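Local structure of uncharacterized protein (Bacteroides ovatus CL02T12C04, 6PTM) at residues N492-T497 with I545-V550; S593-G598 with G690-S695; I694-T699 with Y719-V724; D730-M735 with A755-L760; S746-G751 with V765-V770. The protein is an exo-acting carrageenase of glycoside hydrolase family 42 that probably cleaves sugar units from the ends of carrageenan chains or their oligosaccharides. One frame throughout, in Å; residues are numbered along the deposited sequence.

In the fold
Interaction 1 comes first along the chain, followed by interactions 2 and 3, which share Ile694 and Ser695, while the segments of interactions 4 and 5 alternate. Interactions 3, 4 and 5 build the C-terminal beta sandwich: interaction 4 pairs two strands of its three-stranded sheet, interaction 5 two of its four-stranded sheet, and interaction 3 packs the sheets together, its centre about 8 Å from that of interaction 4. Interaction 2 connects the sandwich to the parallel-sheet domain containing strand 597-600. In interaction 1, on helices 486-498 and 534-549, Trp494 packs against the outer face of the four-stranded sheet. The sandwich thus touches both the helical region and the parallel-sheet domain, whereas interactions 1 and 2 do not touch each other.

Interaction 1: N492-T497 with I545-V550; sequences NYWLAT and IDLNSV
Leu547 lays its CD2 methyl over one face of the Trp494 indole, 3.6 Å from the centroid of the six-membered ring, a CH-pi contact displaced toward the rim. The indole can meet it because CG is anti to the backbone N (chi1 -173°), which sends the ring from helix 486-498 across to helix 534-549. The two helices run broadly parallel, 35° apart, with axes 11.2 Å from each other, and one large aromatic spans the gap. The other Leu547 methyl, CD1, runs tip to tip with Thr497 and lies 3.7 Å from Thr497 OG1. That hydroxyl donates to Tyr493 O at 2.7 Å. Contact slackens around the rim: Val550 CG2 is 4.1 Å from Trp494 CH2, and Asp546 CB, at the ring edge, is 4.2 Å from Trp494 CZ3. Asp546 is partly exposed, and its carboxylate forms a salt bridge with Arg490. Trp494 NE1 makes a hydrogen bond to Asn722 OD1 of the C-terminal sandwich. Replacing the indole of Trp494 by the methyl of an alanine is likely to leave Leu547 CD2 without its aromatic face and Asn722 OD1 without this donor. With no hydrogen bond between the segments, their association rests on dispersion and shape.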
# COMPACT_ATOMS: atom_id res chain seq x y z
N ASN A 492 7.73 -10.06 0.28
CA ASN A 492 6.96 -8.85 -0.05
C ASN A 492 5.81 -8.69 0.93
O ASN A 492 5.60 -7.55 1.38
CB ASN A 492 6.48 -8.90 -1.50
CG ASN A 492 7.00 -7.72 -2.28
OD1 ASN A 492 6.23 -6.83 -2.63
ND2 ASN A 492 8.30 -7.71 -2.54
N TYR A 493 5.05 -9.74 1.21
CA TYR A 493 3.88 -9.61 2.10
C TYR A 493 4.42 -9.36 3.50
O TYR A 493 3.83 -8.61 4.27
CB TYR A 493 2.94 -10.81 2.00
CG TYR A 493 1.98 -10.69 0.85
CD1 TYR A 493 2.39 -11.04 -0.43
CD2 TYR A 493 0.71 -10.18 1.01
CE1 TYR A 493 1.55 -10.88 -1.52
CE2 TYR A 493 -0.15 -10.05 -0.08
CZ TYR A 493 0.27 -10.38 -1.35
OH TYR A 493 -0.54 -10.25 -2.43
N TRP A 494 5.53 -9.99 3.83
CA TRP A 494 6.12 -9.84 5.18
C TRP A 494 6.56 -8.37 5.35
O TRP A 494 6.22 -7.72 6.37
CB TRP A 494 7.28 -10.84 5.35
CG TRP A 494 7.81 -10.84 6.75
CD1 TRP A 494 8.67 -9.95 7.30
CD2 TRP A 494 7.47 -11.78 7.79
NE1 TRP A 494 8.90 -10.27 8.61
CE2 TRP A 494 8.19 -11.39 8.93
CE3 TRP A 494 6.66 -12.91 7.85
CZ2 TRP A 494 8.09 -12.08 10.13
CZ3 TRP A 494 6.55 -13.59 9.03
CH2 TRP A 494 7.25 -13.17 10.16
N LEU A 495 7.34 -7.88 4.39
CA LEU A 495 7.89 -6.51 4.47
C LEU A 495 6.75 -5.49 4.52
O LEU A 495 6.75 -4.61 5.41
CB LEU A 495 8.83 -6.31 3.27
CG LEU A 495 9.47 -4.94 3.14
CD1 LEU A 495 10.42 -4.66 4.29
CD2 LEU A 495 10.16 -4.82 1.78
N ALA A 496 5.75 -5.61 3.64
CA ALA A 496 4.61 -4.68 3.60
C ALA A 496 3.91 -4.69 4.97
O ALA A 496 3.53 -3.59 5.48
CB ALA A 496 3.66 -5.05 2.49
N THR A 497 3.81 -5.86 5.58
CA THR A 497 3.13 -6.00 6.89
C THR A 497 3.97 -5.32 7.98
O THR A 497 3.39 -4.61 8.82
CB THR A 497 2.80 -7.46 7.22
OG1 THR A 497 2.01 -7.95 6.13
CG2 THR A 497 2.05 -7.51 8.52
N ILE A 545 -0.25 -17.09 7.84
CA ILE A 545 -0.21 -18.05 8.97
C ILE A 545 0.97 -17.73 9.87
O ILE A 545 0.80 -17.76 11.11
CB ILE A 545 -0.13 -19.49 8.45
CG1 ILE A 545 -1.49 -19.93 7.90
CG2 ILE A 545 0.43 -20.38 9.56
CD1 ILE A 545 -1.47 -21.25 7.15
N ASP A 546 2.15 -17.50 9.29
CA ASP A 546 3.33 -17.18 10.12
C ASP A 546 3.16 -15.81 10.78
O ASP A 546 3.42 -15.68 12.00
CB ASP A 546 4.64 -17.27 9.35
CG ASP A 546 5.08 -18.70 9.09
OD1 ASP A 546 4.67 -19.60 9.85
OD2 ASP A 546 5.77 -18.90 8.09
N LEU A 547 2.73 -14.79 10.03
CA LEU A 547 2.53 -13.46 10.64
C LEU A 547 1.50 -13.56 11.80
O LEU A 547 1.73 -12.99 12.86
CB LEU A 547 2.05 -12.48 9.57
CG LEU A 547 3.05 -12.08 8.49
CD1 LEU A 547 2.29 -11.47 7.33
CD2 LEU A 547 4.06 -11.11 9.05
N ASN A 548 0.38 -14.25 11.60
CA ASN A 548 -0.60 -14.46 12.70
C ASN A 548 0.11 -15.05 13.93
O ASN A 548 -0.20 -14.62 15.05
CB ASN A 548 -1.79 -15.30 12.25
CG ASN A 548 -2.71 -14.54 11.33
OD1 ASN A 548 -2.59 -13.31 11.20
ND2 ASN A 548 -3.59 -15.26 10.64
N SER A 549 1.00 -16.00 13.75
CA SER A 549 1.64 -16.78 14.83
C SER A 549 2.51 -15.85 15.66
O SER A 549 2.79 -16.19 16.85
CB SER A 549 2.42 -17.97 14.28
OG SER A 549 3.70 -17.61 13.77
N VAL A 550 2.95 -14.73 15.09
CA VAL A 550 3.79 -13.76 15.84
C VAL A 550 3.16 -12.37 15.80
O VAL A 550 3.91 -11.36 15.84
CB VAL A 550 5.23 -13.77 15.31
CG1 VAL A 550 5.93 -15.05 15.69
CG2 VAL A 550 5.35 -13.51 13.81

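Interaction 2: S593-G598 with G690-S695; sequences SGLPIG and GMPMIS. With EDO (1,2-ethanediol), chain E.
The Pro692 ring sits against the backbone of Gly594, its CG 3.6 Å from Gly594 O. Beside it, Leu595 divides its two methyls: CD2 reaches Gly690 O at 3.6 Å and Pro692 CD at 4.1 Å, and CD1 lies 4.2 Å from Met691 SD. Leucine and methionine cross at about a right angle, as do leucine and proline. Met691 brings its sulfur there by bending at both chi2 and chi3, which curls the thioether back instead of extending it. No hydrogen bond joins the segments, and the fit depends on Gly594: its backbone has phi 87°, and a CB in this position would clash with Pro692 CG. The contact is a meeting of domains. Residues 593-598 lead into strand 597-600, at the edge of a five-stranded parallel sheet, whereas residues 690-695 run from the region after helix 674-687 into strand 694-700 of the C-terminal beta sandwich. A second layer fixes both partners. Leu682 of helix 674-687 packs on Leu595, Val685 of the same helix touches Met691, and Trp709 with Val711 of strand 707-715 lies against Pro692. Farther out, Met693 N donates to O2 of a 1,2-ethanediol molecule at 3.0 Å; this diol, probably from the crystallisation liquor, also rests its C2 3.5 Å from Met693 CG.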
# COMPACT_ATOMS: atom_id res chain seq x y z
N SER A 593 19.57 1.43 8.98
CA SER A 593 20.34 1.62 10.24
C SER A 593 19.59 1.00 11.43
O SER A 593 19.92 1.37 12.56
CB SER A 593 20.63 3.09 10.48
OG SER A 593 21.36 3.64 9.41
N GLY A 594 18.56 0.17 11.20
CA GLY A 594 17.81 -0.50 12.28
C GLY A 594 16.65 0.32 12.85
O GLY A 594 16.01 -0.16 13.80
N LEU A 595 16.40 1.51 12.32
CA LEU A 595 15.38 2.46 12.83
C LEU A 595 14.25 2.60 11.82
O LEU A 595 14.50 2.73 10.62
CB LEU A 595 16.02 3.83 13.02
CG LEU A 595 17.11 3.92 14.09
CD1 LEU A 595 17.70 5.32 14.07
CD2 LEU A 595 16.56 3.54 15.46
N PRO A 596 12.98 2.59 12.27
CA PRO A 596 11.88 2.98 11.40
C PRO A 596 12.08 4.44 11.05
O PRO A 596 12.24 5.24 11.96
CB PRO A 596 10.62 2.73 12.26
CG PRO A 596 11.09 1.87 13.40
CD PRO A 596 12.55 2.22 13.62
N ILE A 597 12.02 4.77 9.76
CA ILE A 597 12.14 6.17 9.27
C ILE A 597 10.75 6.68 8.90
O ILE A 597 10.05 6.00 8.15
CB ILE A 597 13.12 6.27 8.09
CG1 ILE A 597 14.48 5.68 8.47
CG2 ILE A 597 13.24 7.70 7.60
CD1 ILE A 597 15.11 6.31 9.68
N GLY A 598 10.35 7.85 9.43
CA GLY A 598 9.03 8.42 9.14
C GLY A 598 9.12 9.78 8.54
O GLY A 598 10.24 10.18 8.10
N GLY A 690 18.22 6.01 21.66
CA GLY A 690 17.20 5.39 20.78
C GLY A 690 17.76 4.39 19.80
O GLY A 690 16.98 3.88 18.99
N MET A 691 19.07 4.12 19.80
CA MET A 691 19.67 3.20 18.80
C MET A 691 19.23 1.79 19.18
O MET A 691 18.87 1.54 20.33
CB MET A 691 21.20 3.31 18.74
CG MET A 691 21.69 4.66 18.20
SD MET A 691 21.04 5.05 16.56
CE MET A 691 21.98 3.90 15.57
N PRO A 692 19.21 0.85 18.22
CA PRO A 692 18.90 -0.54 18.53
C PRO A 692 19.89 -1.19 19.52
O PRO A 692 21.07 -0.84 19.54
CB PRO A 692 18.99 -1.22 17.15
CG PRO A 692 18.73 -0.11 16.17
CD PRO A 692 19.48 1.05 16.79
N MET A 693 19.38 -2.14 20.30
CA MET A 693 20.15 -2.87 21.33
C MET A 693 21.01 -3.96 20.68
O MET A 693 21.96 -4.41 21.33
CB MET A 693 19.21 -3.49 22.36
CG MET A 693 18.58 -2.48 23.29
SD MET A 693 19.85 -1.80 24.39
CE MET A 693 19.96 -0.14 23.73
N ILE A 694 20.71 -4.35 19.44
CA ILE A 694 21.51 -5.28 18.60
C ILE A 694 22.06 -4.41 17.45
O ILE A 694 21.26 -3.63 16.86
CB ILE A 694 20.68 -6.47 18.08
CG1 ILE A 694 20.00 -7.30 19.18
CG2 ILE A 694 21.49 -7.37 17.18
CD1 ILE A 694 20.95 -7.84 20.24
N SER A 695 23.36 -4.51 17.16
CA SER A 695 24.01 -3.81 16.03
C SER A 695 24.16 -4.78 14.88
O SER A 695 24.56 -5.94 15.12
CB SER A 695 25.32 -3.23 16.41
OG SER A 695 25.08 -2.35 17.48
C1 EDO E . 14.61 -1.96 21.94
O1 EDO E . 13.63 -1.66 20.96
C2 EDO E . 15.66 -2.80 21.30
O2 EDO E . 16.37 -2.19 20.24

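Interaction 3: I694-T699 with Y719-V724; sequences ISIAET and YIVNIV
Ile694, which begins the first strand, packs against Tyr719 and Val721 of the strand opposite. Its CG1 does the touching, 4.1 Å from Tyr719 CB and 4.1 Å from Val721 CG2, and so spans two successive inward residues of strand 718-725. The placement follows from chi1 of -57°, with CG1 anti to the carbonyl carbon and CG2 anti to the backbone N. Val770, from the neighbouring strand 765-772, packs on the same isoleucine. Ser695 turns from the interface, and strand 731-737 takes its backbone hydrogen bond through Ser736. Ile696 comes back to the interior. Its terminal CD1 lies 3.9 Å from Val721 CG1, the two side chains sliding past each other in opposite directions, and 4.0 Å from Ile723 CD1, which it meets tip to tip. Val721 is therefore shared, one methyl for each isoleucine of the first strand. Met735 and Trp709 also touch Ile696, enlarging the apolar cluster. Past this point the first strand continues without side-chain contact to the second.

The strands belong to different sheets: their axes are 9.8 Å apart at closest approach and cross at -23°, the small twist of aligned beta-sandwich packing. On the far side of strand 718-725, Ile720 and Asn722 turn to Phe557 of helix 551-559. Only apolar carbon meets between the segments, and no hydrogen bond joins them, so they cohere here by dispersion and exclusion of water.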
# COMPACT_ATOMS: atom_id res chain seq x y z
N ILE A 694 20.71 -4.35 19.44
CA ILE A 694 21.51 -5.28 18.60
C ILE A 694 22.06 -4.41 17.45
O ILE A 694 21.26 -3.63 16.86
CB ILE A 694 20.68 -6.47 18.08
CG1 ILE A 694 20.00 -7.30 19.18
CG2 ILE A 694 21.49 -7.37 17.18
CD1 ILE A 694 20.95 -7.84 20.24
N SER A 695 23.36 -4.51 17.16
CA SER A 695 24.01 -3.81 16.03
C SER A 695 24.16 -4.78 14.88
O SER A 695 24.56 -5.94 15.12
CB SER A 695 25.32 -3.23 16.41
OG SER A 695 25.08 -2.35 17.48
N ILE A 696 23.87 -4.31 13.68
CA ILE A 696 24.01 -5.13 12.45
C ILE A 696 24.87 -4.40 11.42
O ILE A 696 24.70 -3.20 11.20
CB ILE A 696 22.64 -5.55 11.89
CG1 ILE A 696 21.82 -6.26 12.97
CG2 ILE A 696 22.83 -6.39 10.64
CD1 ILE A 696 20.62 -7.00 12.47
N ALA A 697 25.80 -5.15 10.84
CA ALA A 697 26.58 -4.76 9.65
C ALA A 697 26.21 -5.73 8.52
O ALA A 697 26.08 -6.93 8.75
CB ALA A 697 28.06 -4.82 9.95
N GLU A 698 26.14 -5.21 7.31
CA GLU A 698 25.84 -5.99 6.09
C GLU A 698 27.01 -5.87 5.12
O GLU A 698 27.40 -4.72 4.80
CB GLU A 698 24.58 -5.42 5.45
CG GLU A 698 24.18 -6.12 4.17
CD GLU A 698 23.00 -5.48 3.46
OE1 GLU A 698 22.28 -4.67 4.10
OE2 GLU A 698 22.83 -5.75 2.24
N THR A 699 27.46 -6.99 4.55
CA THR A 699 28.36 -6.98 3.38
C THR A 699 27.66 -7.67 2.20
O THR A 699 26.93 -8.65 2.40
CB THR A 699 29.72 -7.61 3.72
OG1 THR A 699 29.42 -8.97 4.05
CG2 THR A 699 30.44 -6.94 4.87
N TYR A 719 15.78 -10.09 22.55
CA TYR A 719 15.40 -9.15 21.48
C TYR A 719 14.88 -9.97 20.30
O TYR A 719 15.37 -11.07 20.06
CB TYR A 719 16.58 -8.24 21.14
CG TYR A 719 16.98 -7.38 22.32
CD1 TYR A 719 16.31 -6.21 22.60
CD2 TYR A 719 17.93 -7.82 23.23
CE1 TYR A 719 16.63 -5.45 23.71
CE2 TYR A 719 18.25 -7.08 24.36
CZ TYR A 719 17.58 -5.90 24.60
OH TYR A 719 17.92 -5.17 25.70
N ILE A 720 13.91 -9.41 19.59
CA ILE A 720 13.38 -10.01 18.33
C ILE A 720 13.92 -9.17 17.19
O ILE A 720 13.75 -7.95 17.21
CB ILE A 720 11.84 -10.11 18.30
CG1 ILE A 720 11.27 -10.76 19.56
CG2 ILE A 720 11.42 -10.84 17.04
CD1 ILE A 720 11.79 -12.15 19.88
N VAL A 721 14.67 -9.80 16.30
CA VAL A 721 15.33 -9.08 15.17
C VAL A 721 14.61 -9.46 13.89
O VAL A 721 14.45 -10.67 13.64
CB VAL A 721 16.82 -9.43 15.08
CG1 VAL A 721 17.47 -8.73 13.89
CG2 VAL A 721 17.54 -9.11 16.38
N ASN A 722 14.16 -8.48 13.12
CA ASN A 722 13.48 -8.69 11.83
C ASN A 722 14.43 -8.22 10.73
O ASN A 722 14.93 -7.08 10.83
CB ASN A 722 12.17 -7.92 11.80
CG ASN A 722 11.47 -8.08 10.46
OD1 ASN A 722 10.91 -9.12 10.20
ND2 ASN A 722 11.62 -7.09 9.59
N ILE A 723 14.71 -9.07 9.74
CA ILE A 723 15.60 -8.68 8.61
C ILE A 723 14.93 -9.11 7.33
O ILE A 723 14.52 -10.29 7.27
CB ILE A 723 17.01 -9.29 8.70
CG1 ILE A 723 17.62 -9.17 10.09
CG2 ILE A 723 17.89 -8.65 7.65
CD1 ILE A 723 18.95 -9.91 10.21
N VAL A 724 14.80 -8.20 6.36
CA VAL A 724 14.39 -8.57 4.99
C VAL A 724 15.46 -8.07 4.03
O VAL A 724 15.78 -6.89 4.06
CB VAL A 724 13.02 -7.97 4.64
CG1 VAL A 724 12.55 -8.45 3.28
CG2 VAL A 724 12.01 -8.24 5.73

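Interaction 4: D730-M735 with A755-L760; sequences DATVSM and ATKIVL
Ala731 and Leu760 exchange two backbone hydrogen bonds, Ala731 N to Leu760 O at 3.0 Å and Leu760 N to Ala731 O at 2.8 Å. The pattern repeats at Val733 and Ile758, with Val733 N reaching Ile758 O at 2.8 Å, and a further bond joins Met735 N to Thr756 O just before the second segment enters its strand. Between these hydrogen-bonded pairs lie the non-hydrogen-bonded pairs Thr732-Val759 and Ser734-Lys757, where CA-H...O contacts supplement the ladder: Lys757 CA approaches Val733 O to 3.2 Å, and Thr732 CA approaches Ile758 O to 3.3 Å. The result is regular antiparallel pairing, with the local strand directions 154° apart. Strand 731-737 is the central strand of a three-stranded sheet in the C-terminal sandwich: strand 694-700 borders it across from strand 757-760 and bonds to Thr732 and Ser734 through Thr699 and Ala697. Among the side chains, the face bearing Ala731, Val733, Ile758 and Leu760 is buried. Val733 CG2 rests 3.7 Å from Leu760 CD1, the two side chains crossing at about a right angle, and it also touches Ile758 CB. Ile723 and Leu768 of the other sheet pack against this surface. The other face, with Thr732, Ser734, Lys757 and Val759, is mixed and more open: Thr732 OG1 adjoins Val759 CG2, and the Lys757 chain, bent at chi3, passes its CG by Ser734 OG at 3.9 Å.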
# COMPACT_ATOMS: atom_id res chain seq x y z
N ASP A 730 22.94 -11.72 -2.65
CA ASP A 730 23.19 -12.26 -1.29
C ASP A 730 23.87 -11.18 -0.44
O ASP A 730 24.81 -10.47 -0.89
CB ASP A 730 24.02 -13.55 -1.34
CG ASP A 730 23.32 -14.72 -2.00
OD1 ASP A 730 22.14 -14.59 -2.41
OD2 ASP A 730 23.95 -15.73 -2.11
N ALA A 731 23.42 -11.09 0.80
CA ALA A 731 24.00 -10.23 1.82
C ALA A 731 24.39 -11.11 3.00
O ALA A 731 23.66 -12.06 3.31
CB ALA A 731 22.97 -9.17 2.20
N THR A 732 25.53 -10.82 3.61
CA THR A 732 25.94 -11.40 4.91
C THR A 732 25.67 -10.37 6.01
O THR A 732 26.21 -9.26 5.92
CB THR A 732 27.42 -11.79 4.90
OG1 THR A 732 27.52 -12.84 3.95
CG2 THR A 732 27.90 -12.20 6.27
N VAL A 733 24.81 -10.69 6.97
CA VAL A 733 24.57 -9.80 8.14
C VAL A 733 25.46 -10.30 9.27
O VAL A 733 25.58 -11.49 9.47
CB VAL A 733 23.10 -9.68 8.59
CG1 VAL A 733 22.27 -8.93 7.55
CG2 VAL A 733 22.47 -11.01 8.91
N SER A 734 26.03 -9.36 10.01
CA SER A 734 26.81 -9.66 11.21
C SER A 734 26.21 -8.90 12.40
O SER A 734 26.04 -7.67 12.31
CB SER A 734 28.27 -9.33 10.95
OG SER A 734 28.94 -9.55 12.15
N MET A 735 25.87 -9.61 13.47
CA MET A 735 25.13 -9.01 14.63
C MET A 735 26.01 -9.01 15.89
O MET A 735 26.76 -9.96 16.09
CB MET A 735 23.86 -9.81 14.92
CG MET A 735 22.88 -9.85 13.76
SD MET A 735 21.34 -10.64 14.30
CE MET A 735 21.98 -12.19 14.91
N ALA A 755 22.95 -18.23 14.00
CA ALA A 755 24.32 -17.73 14.27
C ALA A 755 24.29 -16.21 14.30
O ALA A 755 23.27 -15.60 13.88
CB ALA A 755 25.25 -18.25 13.21
N THR A 756 25.37 -15.59 14.76
CA THR A 756 25.51 -14.11 14.75
C THR A 756 25.88 -13.62 13.34
O THR A 756 25.77 -12.39 13.10
CB THR A 756 26.50 -13.66 15.84
OG1 THR A 756 27.75 -14.21 15.44
CG2 THR A 756 26.09 -14.12 17.23
N LYS A 757 26.21 -14.54 12.42
CA LYS A 757 26.50 -14.20 11.00
C LYS A 757 25.64 -15.06 10.08
O LYS A 757 25.63 -16.27 10.25
CB LYS A 757 27.98 -14.37 10.67
CG LYS A 757 28.86 -13.31 11.29
CD LYS A 757 30.34 -13.33 10.84
CE LYS A 757 30.49 -13.29 9.34
NZ LYS A 757 31.90 -13.07 8.94
N ILE A 758 24.87 -14.43 9.21
CA ILE A 758 23.80 -15.10 8.41
C ILE A 758 23.88 -14.55 6.99
O ILE A 758 24.02 -13.35 6.81
CB ILE A 758 22.40 -14.85 9.02
CG1 ILE A 758 22.30 -15.31 10.47
CG2 ILE A 758 21.31 -15.49 8.15
CD1 ILE A 758 21.00 -14.84 11.15
N VAL A 759 23.69 -15.43 6.02
CA VAL A 759 23.54 -15.06 4.60
C VAL A 759 22.06 -14.98 4.29
O VAL A 759 21.34 -15.96 4.54
CB VAL A 759 24.26 -16.10 3.72
CG1 VAL A 759 24.01 -15.81 2.25
CG2 VAL A 759 25.74 -16.14 4.03
N LEU A 760 21.60 -13.83 3.79
CA LEU A 760 20.22 -13.72 3.25
C LEU A 760 20.31 -13.63 1.73
O LEU A 760 20.95 -12.71 1.23
CB LEU A 760 19.50 -12.48 3.80
CG LEU A 760 19.12 -12.48 5.28
CD1 LEU A 760 20.30 -12.08 6.15
CD2 LEU A 760 17.96 -11.51 5.52

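Interaction 5: S746-G751 with V765-V770; sequences SEVLTG and VQLLEV
Leu767 O is gripped twice, by Val748 N at 2.9 Å and by a water that donates to it at 2.6 Å. The same water accepts from Leu749 N, so it carries the link onward where the first segment turns out of its strand. Ahead of the turn, Ser746 and Glu769 form an antiparallel hydrogen-bonded pair, Glu769 N giving a bond of 2.8 Å to Ser746 O. This joins edge strand 742-747 to strand 765-772 in the four-stranded sheet of the C-terminal sandwich. A second water donates to both Glu747 OE2 and Gln766 OE1, and the other carboxylate oxygen, Glu747 OE1, accepts from Thr750 OG1. With chi1 at -173°, Leu767 swings CG away from its backbone N, which carries CD2 to 3.9 Å from Val748 CB and 4.4 Å from Leu749 CG. That leucine also packs on Trp494 and Val550 of the neighbouring helical region. Shortening Leu767 to an alanine is likely to open a gap beside Val748 and Leu749 and take an apolar neighbour from Trp494. One water extends the backbone pairing past the end of the ladder and another bridges side chains, so direct bonds, hydration and apolar contact together hold the turn.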
# COMPACT_ATOMS: atom_id res chain seq x y z
N SER A 746 18.31 -17.82 17.92
CA SER A 746 17.42 -18.84 17.33
C SER A 746 16.41 -18.18 16.38
O SER A 746 16.18 -16.96 16.42
CB SER A 746 16.76 -19.66 18.43
OG SER A 746 15.91 -18.85 19.20
N GLU A 747 15.83 -19.01 15.54
CA GLU A 747 14.73 -18.68 14.61
C GLU A 747 13.41 -18.72 15.38
O GLU A 747 13.05 -19.77 15.91
CB GLU A 747 14.73 -19.70 13.47
CG GLU A 747 15.99 -19.62 12.62
CD GLU A 747 15.93 -20.44 11.35
OE1 GLU A 747 15.02 -21.23 11.24
OE2 GLU A 747 16.81 -20.28 10.50
N VAL A 748 12.69 -17.61 15.39
CA VAL A 748 11.38 -17.54 16.11
C VAL A 748 10.41 -18.58 15.53
O VAL A 748 9.79 -19.33 16.30
CB VAL A 748 10.81 -16.12 16.04
CG1 VAL A 748 9.35 -16.06 16.52
CG2 VAL A 748 11.71 -15.17 16.80
N LEU A 749 10.34 -18.71 14.22
CA LEU A 749 9.27 -19.52 13.59
C LEU A 749 9.59 -21.01 13.69
O LEU A 749 8.64 -21.81 13.58
CB LEU A 749 9.09 -19.06 12.14
CG LEU A 749 8.63 -17.62 11.96
CD1 LEU A 749 8.56 -17.24 10.48
CD2 LEU A 749 7.29 -17.39 12.64
N THR A 750 10.85 -21.42 13.83
CA THR A 750 11.25 -22.84 13.68
C THR A 750 11.77 -23.37 15.01
O THR A 750 11.74 -24.59 15.17
CB THR A 750 12.33 -23.07 12.62
OG1 THR A 750 13.53 -22.34 12.92
CG2 THR A 750 11.85 -22.75 11.22
N GLY A 751 12.21 -22.48 15.91
CA GLY A 751 12.99 -22.85 17.10
C GLY A 751 14.40 -23.30 16.78
O GLY A 751 15.11 -23.57 17.73
N VAL A 765 13.70 -13.52 4.53
CA VAL A 765 13.17 -12.94 5.79
C VAL A 765 13.85 -13.70 6.91
O VAL A 765 13.75 -14.95 6.92
CB VAL A 765 11.65 -13.09 5.88
CG1 VAL A 765 11.12 -12.59 7.21
CG2 VAL A 765 10.98 -12.37 4.73
N GLN A 766 14.45 -12.99 7.84
CA GLN A 766 14.92 -13.60 9.09
C GLN A 766 14.11 -13.02 10.26
O GLN A 766 13.89 -11.79 10.30
CB GLN A 766 16.41 -13.39 9.28
CG GLN A 766 17.23 -14.23 8.32
CD GLN A 766 17.26 -15.68 8.68
OE1 GLN A 766 17.17 -16.07 9.83
NE2 GLN A 766 17.49 -16.50 7.67
N LEU A 767 13.64 -13.89 11.15
CA LEU A 767 13.02 -13.42 12.42
C LEU A 767 13.66 -14.23 13.54
O LEU A 767 13.44 -15.43 13.63
CB LEU A 767 11.50 -13.60 12.37
CG LEU A 767 10.73 -13.00 13.55
CD1 LEU A 767 10.72 -11.49 13.49
CD2 LEU A 767 9.32 -13.55 13.57
N LEU A 768 14.47 -13.55 14.33
CA LEU A 768 15.43 -14.14 15.26
C LEU A 768 15.15 -13.63 16.66
O LEU A 768 14.83 -12.43 16.87
CB LEU A 768 16.83 -13.70 14.84
CG LEU A 768 17.24 -14.04 13.42
CD1 LEU A 768 18.57 -13.34 13.10
CD2 LEU A 768 17.38 -15.54 13.22
N GLU A 769 15.29 -14.56 17.61
CA GLU A 769 15.35 -14.27 19.04
C GLU A 769 16.84 -14.25 19.44
O GLU A 769 17.51 -15.29 19.29
CB GLU A 769 14.50 -15.27 19.82
CG GLU A 769 14.51 -14.93 21.29
CD GLU A 769 13.60 -15.80 22.12
OE1 GLU A 769 14.06 -16.28 23.12
OE2 GLU A 769 12.44 -15.99 21.75
N VAL A 770 17.31 -13.11 19.91
CA VAL A 770 18.71 -12.84 20.32
C VAL A 770 18.71 -12.61 21.83
O VAL A 770 17.98 -11.72 22.30
CB VAL A 770 19.29 -11.66 19.50
CG1 VAL A 770 20.72 -11.35 19.88
CG2 VAL A 770 19.20 -11.95 18.01
O HOH W 1 18.61 -18.07 10.71
O HOH W 2 12.05 -17.17 12.27